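Local coordinates for beta-lactamase-like protein (Koribacter versatilis, PDB 6B9V) that probably cleaves diphosphate bonds, including those of reactive FAD photoproducts, as a manganese-binding hydrolase of the PhnP family with a metallo-beta-lactamase fold, at residues V18-C23 and I232-P237; D32-R37 and L236-T241. All coordinates share one frame; numbering follows the deposited sequence.

Contact 1: V18-C23 and I232-P237. With ZN (zinc ion), chain F.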
ATOM      1  N   VAL A  18      -2.718   3.081 -12.306  1.00 15.93           N
ATOM      2  CA  VAL A  18      -3.788   3.618 -13.157  1.00 15.94           C
ATOM      3  C   VAL A  18      -5.112   3.157 -12.548  1.00 16.06           C
ATOM      4  O   VAL A  18      -5.315   1.956 -12.327  1.00 13.86           O
ATOM      5  CB  VAL A  18      -3.669   3.152 -14.629  1.00 13.85           C
ATOM      6  CG1 VAL A  18      -4.607   3.968 -15.536  1.00 14.03           C
ATOM      7  CG2 VAL A  18      -2.227   3.302 -15.119  1.00 12.71           C
ATOM      8  N   PRO A  19      -6.007   4.099 -12.237  1.00 14.73           N
ATOM      9  CA  PRO A  19      -5.957   5.553 -12.446  1.00 14.59           C
ATOM     10  C   PRO A  19      -4.973   6.265 -11.532  1.00 15.09           C
ATOM     11  O   PRO A  19      -4.532   5.706 -10.539  1.00 18.97           O
ATOM     12  CB  PRO A  19      -7.379   6.021 -12.098  1.00 20.19           C
ATOM     13  CG  PRO A  19      -8.182   4.794 -11.895  1.00 24.45           C
ATOM     14  CD  PRO A  19      -7.260   3.681 -11.589  1.00 16.84           C
ATOM     15  N   THR A  20      -4.655   7.502 -11.887  1.00 17.61           N
ATOM     16  CA  THR A  20      -3.914   8.418 -11.028  1.00 21.49           C
ATOM     17  C   THR A  20      -4.914   9.162 -10.155  1.00 23.28           C
ATOM     18  O   THR A  20      -5.895   9.690 -10.675  1.00 21.54           O
ATOM     19  CB  THR A  20      -3.097   9.436 -11.874  1.00 29.39           C
ATOM     20  OG1 THR A  20      -2.060   8.749 -12.585  1.00 28.46           O
ATOM     21  CG2 THR A  20      -2.485  10.517 -10.999  1.00 33.44           C
ATOM     22  N   ILE A  21      -4.678   9.207  -8.842  1.00 19.69           N
ATOM     23  CA  ILE A  21      -5.569   9.944  -7.943  1.00 16.71           C
ATOM     24  C   ILE A  21      -5.804  11.371  -8.429  1.00 20.10           C
ATOM     25  O   ILE A  21      -4.851  12.069  -8.765  1.00 18.74           O
ATOM     26  CB  ILE A  21      -5.012  10.015  -6.500  1.00 23.94           C
ATOM     27  CG1 ILE A  21      -4.733   8.620  -5.953  1.00 40.25           C
ATOM     28  CG2 ILE A  21      -6.023  10.699  -5.587  1.00 29.64           C
ATOM     29  CD1 ILE A  21      -4.242   8.635  -4.508  1.00 46.88           C
ATOM     30  N   GLY A  22      -7.072  11.774  -8.490  1.00 24.14           N
ATOM     31  CA  GLY A  22      -7.442  13.141  -8.812  1.00 26.30           C
ATOM     32  C   GLY A  22      -7.617  13.420 -10.295  1.00 34.00           C
ATOM     33  O   GLY A  22      -8.103  14.493 -10.666  1.00 32.43           O
ATOM     34  N   CYS A  23      -7.215  12.464 -11.140  1.00 22.74           N
ATOM     35  CA  CYS A  23      -7.207  12.666 -12.585  1.00 20.41           C
ATOM     36  C   CYS A  23      -8.514  12.194 -13.215  1.00 22.31           C
ATOM     37  O   CYS A  23      -8.993  11.095 -12.930  1.00 26.18           O
ATOM     38  CB  CYS A  23      -6.028  11.924 -13.234  1.00 21.79           C
ATOM     39  SG  CYS A  23      -5.864  12.215 -15.025  1.00 20.97           S
ATOM     40  N   ILE A 232       2.910   0.586 -17.060  1.00 15.61           N
ATOM     41  CA  ILE A 232       2.117   1.405 -17.971  1.00 14.67           C
ATOM     42  C   ILE A 232       1.398   2.554 -17.255  1.00 17.72           C
ATOM     43  O   ILE A 232       0.796   2.336 -16.205  1.00 13.07           O
ATOM     44  CB  ILE A 232       1.071   0.536 -18.683  1.00 16.83           C
ATOM     45  CG1 ILE A 232       1.765  -0.537 -19.542  1.00 17.61           C
ATOM     46  CG2 ILE A 232       0.115   1.399 -19.520  1.00 16.25           C
ATOM     47  CD1 ILE A 232       0.883  -1.736 -19.810  1.00 11.94           C
ATOM     48  N   SER A 233       1.453   3.752 -17.838  1.00 14.87           N
ATOM     49  CA  SER A 233       0.806   4.946 -17.268  1.00 15.29           C
ATOM     50  C   SER A 233      -0.552   5.234 -17.916  1.00 18.10           C
ATOM     51  O   SER A 233      -0.944   4.569 -18.879  1.00 15.07           O
ATOM     52  CB  SER A 233       1.715   6.172 -17.439  1.00 12.30           C
ATOM     53  OG  SER A 233       1.634   6.660 -18.772  1.00 14.77           O
ATOM     54  N   HIS A 234      -1.273   6.240 -17.410  1.00 13.12           N
ATOM     55  CA  HIS A 234      -2.570   6.578 -17.994  1.00 15.16           C
ATOM     56  C   HIS A 234      -2.471   7.165 -19.405  1.00 16.84           C
ATOM     57  O   HIS A 234      -3.483   7.435 -20.062  1.00 16.49           O
ATOM     58  CB  HIS A 234      -3.365   7.521 -17.050  1.00 16.14           C
ATOM     59  CG  HIS A 234      -2.724   8.850 -16.776  1.00 21.13           C
ATOM     60  ND1 HIS A 234      -3.409   9.961 -16.330  1.00 29.12           N
ATOM     61  CD2 HIS A 234      -1.442   9.261 -16.963  1.00 19.02           C
ATOM     62  CE1 HIS A 234      -2.577  10.979 -16.210  1.00 22.74           C
ATOM     63  NE2 HIS A 234      -1.377  10.581 -16.589  1.00 29.30           N
ATOM     64  N   ASP A 235      -1.250   7.328 -19.892  1.00 13.76           N
ATOM     65  CA  ASP A 235      -1.041   7.790 -21.259  1.00 18.93           C
ATOM     66  C   ASP A 235      -1.450   6.745 -22.296  1.00 23.14           C
ATOM     67  O   ASP A 235      -1.654   7.086 -23.457  1.00 19.62           O
ATOM     68  CB  ASP A 235       0.432   8.165 -21.474  1.00 19.60           C
ATOM     69  CG  ASP A 235       0.633   9.101 -22.650  1.00 30.25           C
ATOM     70  OD1 ASP A 235      -0.043  10.148 -22.682  1.00 31.92           O
ATOM     71  OD2 ASP A 235       1.460   8.788 -23.543  1.00 27.05           O
ATOM     72  N   LEU A 236      -1.540   5.477 -21.885  1.00 18.66           N
ATOM     73  CA  LEU A 236      -1.774   4.379 -22.825  1.00 18.36           C
ATOM     74  C   LEU A 236      -3.084   3.626 -22.557  1.00 16.18           C
ATOM     75  O   LEU A 236      -3.156   2.822 -21.622  1.00 18.82           O
ATOM     76  CB  LEU A 236      -0.599   3.390 -22.774  1.00 17.62           C
ATOM     77  CG  LEU A 236       0.812   3.942 -23.023  1.00 16.04           C
ATOM     78  CD1 LEU A 236       1.891   2.883 -22.790  1.00 15.16           C
ATOM     79  CD2 LEU A 236       0.907   4.465 -24.427  1.00 15.49           C
ATOM     80  N   PRO A 237      -4.112   3.863 -23.390  1.00 17.52           N
ATOM     81  CA  PRO A 237      -5.394   3.142 -23.290  1.00 21.29           C
ATOM     82  C   PRO A 237      -5.187   1.670 -23.619  1.00 23.38           C
ATOM     83  O   PRO A 237      -4.499   1.382 -24.597  1.00 18.48           O
ATOM     84  CB  PRO A 237      -6.279   3.823 -24.349  1.00 21.86           C
ATOM     85  CG  PRO A 237      -5.566   5.094 -24.717  1.00 28.79           C
ATOM     86  CD  PRO A 237      -4.110   4.823 -24.507  1.00 22.60           C
TER
HETATM   87 ZN    ZN F 304      -5.421  10.157 -16.002  1.00 20.13          ZN
HETATM   88  O   HOH W   1      -0.951   6.748 -14.456  1.00 19.99           O

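Contact 2: D32-R37 and L236-T241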
ATOM      1  N   ASP A  32     -12.986  -0.097 -18.580  1.00 24.24           N
ATOM      2  CA  ASP A  32     -12.312  -1.323 -19.000  1.00 23.33           C
ATOM      3  C   ASP A  32     -11.472  -1.822 -17.831  1.00 19.24           C
ATOM      4  O   ASP A  32     -10.573  -1.121 -17.370  1.00 20.22           O
ATOM      5  CB  ASP A  32     -11.451  -1.055 -20.247  1.00 21.94           C
ATOM      6  CG  ASP A  32     -10.812  -2.324 -20.837  1.00 25.08           C
ATOM      7  OD1 ASP A  32     -10.761  -3.380 -20.170  1.00 21.78           O
ATOM      8  OD2 ASP A  32     -10.333  -2.245 -21.990  1.00 27.78           O
ATOM      9  N   PRO A  33     -11.762  -3.035 -17.338  1.00 20.64           N
ATOM     10  CA  PRO A  33     -11.002  -3.574 -16.200  1.00 22.22           C
ATOM     11  C   PRO A  33      -9.483  -3.566 -16.414  1.00 17.33           C
ATOM     12  O   PRO A  33      -8.722  -3.389 -15.456  1.00 17.66           O
ATOM     13  CB  PRO A  33     -11.520  -5.017 -16.085  1.00 22.23           C
ATOM     14  CG  PRO A  33     -12.884  -4.969 -16.680  1.00 24.35           C
ATOM     15  CD  PRO A  33     -12.835  -3.944 -17.776  1.00 22.61           C
ATOM     16  N   HIS A  34      -9.032  -3.732 -17.655  1.00 16.69           N
ATOM     17  CA  HIS A  34      -7.586  -3.791 -17.897  1.00 16.70           C
ATOM     18  C   HIS A  34      -6.947  -2.399 -17.832  1.00 18.56           C
ATOM     19  O   HIS A  34      -5.730  -2.278 -17.810  1.00 15.79           O
ATOM     20  CB  HIS A  34      -7.285  -4.448 -19.252  1.00 21.35           C
ATOM     21  CG  HIS A  34      -7.546  -5.932 -19.275  1.00 24.59           C
ATOM     22  ND1 HIS A  34      -7.864  -6.646 -18.147  1.00 18.98           N
ATOM     23  CD2 HIS A  34      -7.537  -6.819 -20.303  1.00 22.50           C
ATOM     24  CE1 HIS A  34      -8.041  -7.923 -18.471  1.00 20.36           C
ATOM     25  NE2 HIS A  34      -7.852  -8.049 -19.769  1.00 22.27           N
ATOM     26  N   ASP A  35      -7.764  -1.350 -17.784  1.00 15.56           N
ATOM     27  CA  ASP A  35      -7.231  -0.007 -17.570  1.00 15.53           C
ATOM     28  C   ASP A  35      -7.042   0.292 -16.078  1.00 16.50           C
ATOM     29  O   ASP A  35      -6.578   1.369 -15.720  1.00 15.00           O
ATOM     30  CB  ASP A  35      -8.141   1.058 -18.208  1.00 17.41           C
ATOM     31  CG  ASP A  35      -7.889   1.231 -19.705  1.00 19.71           C
ATOM     32  OD1 ASP A  35      -6.728   1.132 -20.141  1.00 18.84           O
ATOM     33  OD2 ASP A  35      -8.861   1.480 -20.449  1.00 18.28           O
ATOM     34  N   ARG A  36      -7.423  -0.654 -15.216  1.00 13.94           N
ATOM     35  CA  ARG A  36      -7.117  -0.566 -13.796  1.00 14.83           C
ATOM     36  C   ARG A  36      -5.836  -1.324 -13.549  1.00 15.05           C
ATOM     37  O   ARG A  36      -5.762  -2.527 -13.809  1.00 15.14           O
ATOM     38  CB  ARG A  36      -8.244  -1.141 -12.931  1.00 14.54           C
ATOM     39  CG  ARG A  36      -7.971  -1.088 -11.426  1.00 23.50           C
ATOM     40  CD  ARG A  36      -9.090  -1.828 -10.635  1.00 39.22           C
ATOM     41  NE  ARG A  36      -9.047  -1.616  -9.182  1.00 36.77           N
ATOM     42  CZ  ARG A  36      -8.222  -2.258  -8.354  1.00 36.61           C
ATOM     43  NH1 ARG A  36      -7.347  -3.128  -8.838  1.00 31.43           N
ATOM     44  NH2 ARG A  36      -8.251  -2.022  -7.046  1.00 30.17           N
ATOM     45  N   ARG A  37      -4.823  -0.618 -13.053  1.00 12.78           N
ATOM     46  CA  ARG A  37      -3.492  -1.198 -12.935  1.00 13.93           C
ATOM     47  C   ARG A  37      -2.846  -0.903 -11.578  1.00 15.16           C
ATOM     48  O   ARG A  37      -2.613   0.255 -11.241  1.00 14.36           O
ATOM     49  CB  ARG A  37      -2.593  -0.664 -14.059  1.00 14.56           C
ATOM     50  CG  ARG A  37      -3.180  -0.760 -15.478  1.00 10.65           C
ATOM     51  CD  ARG A  37      -2.068  -0.374 -16.492  1.00 10.81           C
ATOM     52  NE  ARG A  37      -2.557  -0.337 -17.865  1.00 12.07           N
ATOM     53  CZ  ARG A  37      -2.628  -1.390 -18.680  1.00 14.75           C
ATOM     54  NH1 ARG A  37      -2.263  -2.597 -18.270  1.00 13.10           N
ATOM     55  NH2 ARG A  37      -3.076  -1.233 -19.919  1.00 15.07           N
ATOM     56  N   LEU A 236      -1.540   5.477 -21.885  1.00 18.66           N
ATOM     57  CA  LEU A 236      -1.774   4.379 -22.825  1.00 18.36           C
ATOM     58  C   LEU A 236      -3.084   3.626 -22.557  1.00 16.18           C
ATOM     59  O   LEU A 236      -3.156   2.822 -21.622  1.00 18.82           O
ATOM     60  CB  LEU A 236      -0.599   3.390 -22.774  1.00 17.62           C
ATOM     61  CG  LEU A 236       0.812   3.942 -23.023  1.00 16.04           C
ATOM     62  CD1 LEU A 236       1.891   2.883 -22.790  1.00 15.16           C
ATOM     63  CD2 LEU A 236       0.907   4.465 -24.427  1.00 15.49           C
ATOM     64  N   PRO A 237      -4.112   3.863 -23.390  1.00 17.52           N
ATOM     65  CA  PRO A 237      -5.394   3.142 -23.290  1.00 21.29           C
ATOM     66  C   PRO A 237      -5.187   1.670 -23.619  1.00 23.38           C
ATOM     67  O   PRO A 237      -4.499   1.382 -24.597  1.00 18.48           O
ATOM     68  CB  PRO A 237      -6.279   3.823 -24.349  1.00 21.86           C
ATOM     69  CG  PRO A 237      -5.566   5.094 -24.717  1.00 28.79           C
ATOM     70  CD  PRO A 237      -4.110   4.823 -24.507  1.00 22.60           C
ATOM     71  N   HIS A 238      -5.759   0.750 -22.851  1.00 17.72           N
ATOM     72  CA  HIS A 238      -5.365  -0.650 -23.014  1.00 19.77           C
ATOM     73  C   HIS A 238      -5.761  -1.224 -24.380  1.00 17.49           C
ATOM     74  O   HIS A 238      -4.900  -1.627 -25.176  1.00 16.30           O
ATOM     75  CB  HIS A 238      -5.951  -1.519 -21.894  1.00 18.80           C
ATOM     76  CG  HIS A 238      -5.495  -2.946 -21.954  1.00 16.56           C
ATOM     77  ND1 HIS A 238      -4.275  -3.356 -21.461  1.00 15.27           N
ATOM     78  CD2 HIS A 238      -6.084  -4.049 -22.478  1.00 16.57           C
ATOM     79  CE1 HIS A 238      -4.126  -4.651 -21.686  1.00 16.82           C
ATOM     80  NE2 HIS A 238      -5.220  -5.100 -22.283  1.00 17.24           N
ATOM     81  N   GLU A 239      -7.055  -1.239 -24.667  1.00 18.34           N
ATOM     82  CA  GLU A 239      -7.554  -1.932 -25.836  1.00 18.87           C
ATOM     83  C   GLU A 239      -7.153  -1.189 -27.106  1.00 24.76           C
ATOM     84  O   GLU A 239      -6.769  -1.805 -28.101  1.00 20.52           O
ATOM     85  CB  GLU A 239      -9.075  -2.100 -25.752  1.00 26.52           C
ATOM     86  CG  GLU A 239      -9.660  -3.151 -26.695  1.00 30.98           C
ATOM     87  CD  GLU A 239      -9.173  -4.565 -26.397  1.00 31.60           C
ATOM     88  OE1 GLU A 239      -8.753  -4.842 -25.250  1.00 28.95           O
ATOM     89  OE2 GLU A 239      -9.203  -5.403 -27.320  1.00 39.25           O
ATOM     90  N   GLU A 240      -7.220   0.136 -27.067  1.00 18.67           N
ATOM     91  CA  GLU A 240      -6.926   0.914 -28.259  1.00 20.84           C
ATOM     92  C   GLU A 240      -5.458   0.748 -28.650  1.00 20.88           C
ATOM     93  O   GLU A 240      -5.142   0.686 -29.836  1.00 20.72           O
ATOM     94  CB  GLU A 240      -7.261   2.396 -28.050  1.00 24.87           C
ATOM     95  CG  GLU A 240      -7.419   3.141 -29.355  1.00 28.97           C
ATOM     96  CD  GLU A 240      -7.958   4.548 -29.180  1.00 35.14           C
ATOM     97  OE1 GLU A 240      -8.432   4.891 -28.066  1.00 37.68           O
ATOM     98  OE2 GLU A 240      -7.915   5.307 -30.172  1.00 33.50           O
ATOM     99  N   THR A 241      -4.579   0.668 -27.649  1.00 18.92           N
ATOM    100  CA  THR A 241      -3.152   0.468 -27.893  1.00 23.33           C
ATOM    101  C   THR A 241      -2.902  -0.937 -28.400  1.00 19.44           C
ATOM    102  O   THR A 241      -2.139  -1.125 -29.337  1.00 27.48           O
ATOM    103  CB  THR A 241      -2.296   0.702 -26.625  1.00 16.87           C
ATOM    104  OG1 THR A 241      -2.465   2.043 -26.162  1.00 20.42           O
ATOM    105  CG2 THR A 241      -0.813   0.470 -26.908  1.00 18.40           C
TER
HETATM  106  O   HOH W   2      -9.174   0.037 -22.732  1.00 18.69           O
HETATM  107  O   HOH W   3      -4.029   1.550 -19.445  1.00 13.47           O

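Contact 1: V18-C23 and I232-P237
Cys-23 and His-234 meet through a zinc ion that both bind. SG of Cys-23 lies 2.3 Å from the zinc and ND1 of His-234 lies 2.0 Å from it, so the two ligand atoms, sulfur and nitrogen, come within 3.6 Å of each other. The sulfur sits at the edge of the imidazole, practically in its plane, on the side of ND1 and CE1. At Cys-23 the sulfur stands anti to the backbone N (chi1 -176°), which carries it out of the turn toward the metal. His-234 instead holds its ring between its own backbone N and carbonyl carbon (chi1 62°), folded over the main chain with ND1 turned to the zinc. Cys-25 and Cys-28 complete the coordination, giving a site of three cysteines and one histidine with a CxxC pair, in which three ligands come from one loop and the fourth from a loop some two hundred residues later.

Polar contact beside the metal runs through water. OG1 of Thr-20 stands over the centre of one face of the His-234 ring, 4.1 Å above its plane, and a water 3.0 Å from that OG1 accepts a bond from the backbone N of His-234. Both loops are braced from within: a type II turn from Thr-20 to Cys-23 presents the cysteine, while a type I turn from Ser-233 to Leu-236 begins with an ST turn, OG of Ser-233 taking the N-H of Asp-235. The same OG also bonds to the carbonyl of Leu-201.

Plain packing is left to Val-18, a buried residue. Its CG2 lies against the main chain of the second loop, 3.4 Å from O of Ile-232, and CG1 reaches CB of His-234 at 4.1 Å.

Contact 2: D32-R37 and L236-T241
OD1 of Asp-35 is gripped from the second segment and by water: the backbone N of His-238 bonds to it at 2.9 Å through the syn lone pair, in a bent bond (141°), and a water donates to it as well. That water also donates to the carbonyl O of Leu-236 and accepts from NE of Arg-37, tying both segments together at one point. The other carboxylate oxygen, OD2, is held by Ser-30 and by a second water, which links it to OD2 of Asp-32 and the backbone N of Glu-239.

His-238 opens the helix 238-244, directly after the N-cap residue Pro-237, so these acidic groups gather where the first helical N-H groups point; the helix end would probably favour their negative charge. Within the other segment, a short 3-10 turn starts with an Asx turn, in which OD1 of Asp-32 takes the N-H of His-34.

The His-238 ring leaves the helix start with CG anti to the backbone N (chi1 -176°), which lays it between Arg-37 and His-34. NH2 of Arg-37 donates to ND1 at 2.9 Å, near the imidazole plane, the guanidinium being turned 45° to the ring. Over one face lies CB of His-34, 3.5 Å from the ring centroid in a CH-pi contact. Beyond it the His-34 ring sends its edge toward that face in an offset edge-to-face pair. NH1 of Arg-37 is taken by Ser-12 and the carbonyl of Ala-252.

Contacts 1 and 2 lie side by side, centres about 9 Å apart, and share Leu-236 and Pro-237, where the loop bearing His-234 runs into the helix 238-244. On the other side the long loop between strands 2-9 and 41-46 supplies both 18-23 and 32-37. Within this loop the two segments touch: O of Val-18 lies 2.7 Å from N of Arg-37, a probable hydrogen bond. Across to the other loop, CG2 of Ile-232 packs 3.6 Å from NE of Arg-37. Contact 1 holds the zinc, and the Asp-35 side chain in contact 2 is about 10 Å from it. A manganese ion of the separate two-metal site lies about 11 Å from the Ser-233 side chain and about 12 Å from that of Arg-37.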